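PDB 4LSD: irisin from Homo sapiens, which probably acts as a secreted, exercise-linked muscle hormone that induces browning of white fat, its fibronectin type III domain forming a dimer through a continuous intersubunit beta-sheet. Local coordinates for residues E29-S37 with F48-C59. Numbering follows the deposited sequence.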
# COMPACT_ATOMS: atom_id res chain seq x y z
N GLU A 29 -23.60 -0.62 0.11
CA GLU A 29 -23.98 -0.72 1.52
C GLU A 29 -23.20 -1.76 2.33
O GLU A 29 -23.22 -1.73 3.56
CB GLU A 29 -25.48 -1.03 1.63
CG GLU A 29 -25.86 -2.46 1.18
CD GLU A 29 -27.37 -2.74 1.22
OE1 GLU A 29 -27.75 -3.93 1.17
OE2 GLU A 29 -28.17 -1.77 1.28
N VAL A 30 -22.51 -2.66 1.64
CA VAL A 30 -21.76 -3.74 2.29
C VAL A 30 -20.23 -3.61 2.27
O VAL A 30 -19.54 -4.16 3.13
CB VAL A 30 -22.19 -5.08 1.63
CG1 VAL A 30 -21.23 -6.19 1.96
CG2 VAL A 30 -23.59 -5.46 2.12
N VAL A 31 -19.70 -2.87 1.29
CA VAL A 31 -18.27 -2.69 1.12
C VAL A 31 -17.63 -1.68 2.07
O VAL A 31 -17.90 -0.49 1.99
CB VAL A 31 -17.96 -2.33 -0.35
CG1 VAL A 31 -16.50 -1.96 -0.53
CG2 VAL A 31 -18.29 -3.53 -1.24
N ILE A 32 -16.75 -2.18 2.94
CA ILE A 32 -16.06 -1.34 3.91
C ILE A 32 -14.60 -1.08 3.56
O ILE A 32 -13.94 -0.26 4.21
CB ILE A 32 -16.11 -1.97 5.32
CG1 ILE A 32 -15.23 -3.23 5.38
CG2 ILE A 32 -17.55 -2.32 5.66
CD1 ILE A 32 -15.28 -3.94 6.73
N GLY A 33 -14.09 -1.75 2.54
CA GLY A 33 -12.70 -1.56 2.17
C GLY A 33 -12.32 -2.24 0.87
O GLY A 33 -13.17 -2.66 0.08
N PHE A 34 -11.02 -2.35 0.65
CA PHE A 34 -10.52 -2.96 -0.57
C PHE A 34 -9.10 -3.48 -0.41
O PHE A 34 -8.36 -3.03 0.46
CB PHE A 34 -10.52 -1.92 -1.67
CG PHE A 34 -9.40 -0.93 -1.56
CD1 PHE A 34 -8.13 -1.22 -2.07
CD2 PHE A 34 -9.60 0.30 -0.94
CE1 PHE A 34 -7.08 -0.31 -1.96
CE2 PHE A 34 -8.56 1.23 -0.83
CZ PHE A 34 -7.30 0.92 -1.34
N ALA A 35 -8.72 -4.42 -1.27
CA ALA A 35 -7.36 -4.95 -1.26
C ALA A 35 -6.91 -4.93 -2.71
O ALA A 35 -7.63 -5.37 -3.60
CB ALA A 35 -7.34 -6.36 -0.72
N ILE A 36 -5.72 -4.39 -2.95
CA ILE A 36 -5.18 -4.32 -4.30
C ILE A 36 -3.84 -5.06 -4.38
O ILE A 36 -3.07 -5.08 -3.41
CB ILE A 36 -4.97 -2.85 -4.76
CG1 ILE A 36 -6.27 -2.29 -5.35
CG2 ILE A 36 -3.87 -2.76 -5.81
CD1 ILE A 36 -6.11 -0.91 -5.97
N SER A 37 -3.58 -5.69 -5.53
CA SER A 37 -2.33 -6.42 -5.78
C SER A 37 -1.70 -5.75 -6.97
O SER A 37 -2.38 -5.43 -7.95
CB SER A 37 -2.55 -7.88 -6.17
OG SER A 37 -3.21 -8.60 -5.16
N PHE A 48 1.22 -4.99 -2.19
CA PHE A 48 -0.16 -5.16 -1.75
C PHE A 48 -0.64 -3.98 -0.91
O PHE A 48 0.02 -3.59 0.05
CB PHE A 48 -0.29 -6.43 -0.89
CG PHE A 48 0.21 -7.67 -1.56
CD1 PHE A 48 1.53 -8.08 -1.40
CD2 PHE A 48 -0.65 -8.42 -2.36
CE1 PHE A 48 2.00 -9.23 -2.04
CE2 PHE A 48 -0.19 -9.57 -3.00
CZ PHE A 48 1.13 -9.98 -2.84
N ILE A 49 -1.79 -3.41 -1.27
CA ILE A 49 -2.35 -2.30 -0.51
C ILE A 49 -3.74 -2.68 -0.06
O ILE A 49 -4.52 -3.21 -0.84
CB ILE A 49 -2.48 -1.03 -1.34
CG1 ILE A 49 -1.12 -0.61 -1.88
CG2 ILE A 49 -3.05 0.08 -0.46
CD1 ILE A 49 -1.19 0.53 -2.86
N GLN A 50 -4.05 -2.42 1.20
CA GLN A 50 -5.38 -2.73 1.74
C GLN A 50 -5.81 -1.53 2.58
O GLN A 50 -4.99 -0.92 3.24
CB GLN A 50 -5.35 -3.99 2.62
CG GLN A 50 -6.72 -4.44 3.09
CD GLN A 50 -6.67 -5.43 4.26
OE1 GLN A 50 -6.58 -5.03 5.43
NE2 GLN A 50 -6.72 -6.72 3.95
N GLU A 51 -7.08 -1.17 2.50
CA GLU A 51 -7.61 -0.08 3.30
C GLU A 51 -8.97 -0.54 3.73
O GLU A 51 -9.73 -1.09 2.94
CB GLU A 51 -7.71 1.23 2.51
CG GLU A 51 -6.37 1.87 2.21
CD GLU A 51 -6.50 3.27 1.65
OE1 GLU A 51 -7.63 3.64 1.25
OE2 GLU A 51 -5.49 4.01 1.60
N VAL A 52 -9.28 -0.34 5.00
CA VAL A 52 -10.55 -0.77 5.54
C VAL A 52 -11.17 0.40 6.30
O VAL A 52 -10.46 1.35 6.67
CB VAL A 52 -10.32 -2.01 6.43
CG1 VAL A 52 -11.55 -2.32 7.27
CG2 VAL A 52 -9.99 -3.20 5.53
N ASN A 53 -12.48 0.34 6.51
CA ASN A 53 -13.24 1.38 7.20
C ASN A 53 -13.14 2.70 6.43
O ASN A 53 -12.87 3.75 7.00
CB ASN A 53 -12.73 1.56 8.62
CG ASN A 53 -13.84 1.96 9.57
OD1 ASN A 53 -14.97 1.50 9.43
ND2 ASN A 53 -13.52 2.79 10.55
N THR A 54 -13.36 2.61 5.12
CA THR A 54 -13.29 3.76 4.24
C THR A 54 -14.39 3.63 3.18
O THR A 54 -14.94 2.55 2.97
CB THR A 54 -11.93 3.80 3.53
OG1 THR A 54 -11.85 4.95 2.68
CG2 THR A 54 -11.72 2.54 2.70
N THR A 55 -14.72 4.73 2.51
CA THR A 55 -15.74 4.69 1.47
C THR A 55 -15.09 4.94 0.12
O THR A 55 -15.77 5.06 -0.89
CB THR A 55 -16.84 5.78 1.69
OG1 THR A 55 -16.23 7.04 1.99
CG2 THR A 55 -17.79 5.39 2.80
N THR A 56 -13.76 4.99 0.10
CA THR A 56 -13.01 5.26 -1.12
C THR A 56 -13.23 4.30 -2.28
O THR A 56 -13.55 3.12 -2.09
CB THR A 56 -11.49 5.32 -0.82
OG1 THR A 56 -10.81 5.97 -1.91
CG2 THR A 56 -10.90 3.93 -0.63
N ARG A 57 -13.08 4.82 -3.49
CA ARG A 57 -13.24 4.01 -4.70
C ARG A 57 -12.02 4.19 -5.62
O ARG A 57 -12.08 3.93 -6.83
CB ARG A 57 -14.53 4.40 -5.43
CG ARG A 57 -15.82 3.99 -4.69
CD ARG A 57 -16.08 2.48 -4.73
NE ARG A 57 -17.27 2.09 -3.97
CZ ARG A 57 -17.32 1.97 -2.64
NH1 ARG A 57 -16.24 2.21 -1.90
NH2 ARG A 57 -18.45 1.62 -2.04
N SER A 58 -10.91 4.63 -5.05
CA SER A 58 -9.68 4.78 -5.81
C SER A 58 -8.47 4.63 -4.90
O SER A 58 -8.53 4.87 -3.70
CB SER A 58 -9.63 6.13 -6.55
OG SER A 58 -9.85 7.21 -5.67
N CYS A 59 -7.38 4.20 -5.51
CA CYS A 59 -6.15 3.97 -4.79
C CYS A 59 -4.99 4.35 -5.68
O CYS A 59 -4.88 3.88 -6.81
CB CYS A 59 -6.08 2.50 -4.43
SG CYS A 59 -4.51 1.99 -3.74
O HOH W 1 -19.41 1.50 0.55
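Phe34 and Glu51 form a hydrogen-bonded antiparallel pair: Phe34 N gives to Glu51 O at 2.9 Å, and Glu51 N returns the bond to Phe34 O. Ile36 and Ile49 repeat the exchange, the Ile36 N to Ile49 O bond being 2.7 Å long and nearly straight (169°). Phe34, Ile36 and Ile49 share the packed face with the partly exposed Glu51. A chi1 of 76° sets the Phe34 ring between its own backbone N and carbonyl carbon, with Glu51 N over the ring centre. The Phe34 and Glu51 side chains run side by side, Phe34 CE2 3.4 Å from Glu51 CB, ring and carboxylate planes 52° apart. Phe34 CE2 also meets Thr56 CG2 at 3.6 Å, Phe34 CZ lies 3.7 Å from Cys59 CB, and the SG of Cys59 adds an oblique sulfur-aromatic contact. Ile36 CD1 touches the same CB, while Trp23 meets the Phe34 ring from the opposing sheet. This is the interior of a fibronectin type III sandwich: strand 58-59 belongs to the three-stranded sheet, the hairpin to the four-stranded one. With an alanine at Phe34, Thr56 CG2 and Cys59 CB are likely to lose the ring they pack on, leaving a gap beside Trp23. The other face, with Ala35, Gln50, Ser37 and Phe48, is looser and partly exposed, Ala35 CB standing 4.3 Å from Gln50 CG. At the hairpin's outer edge the second subunit continues the sheet, its Arg47, required for dimerization, forming a salt bridge with Glu51 OE2. Beyond Val52, Thr54 N bonds Ile32 O, and a water bridges Val31 O and Arg57 NH2.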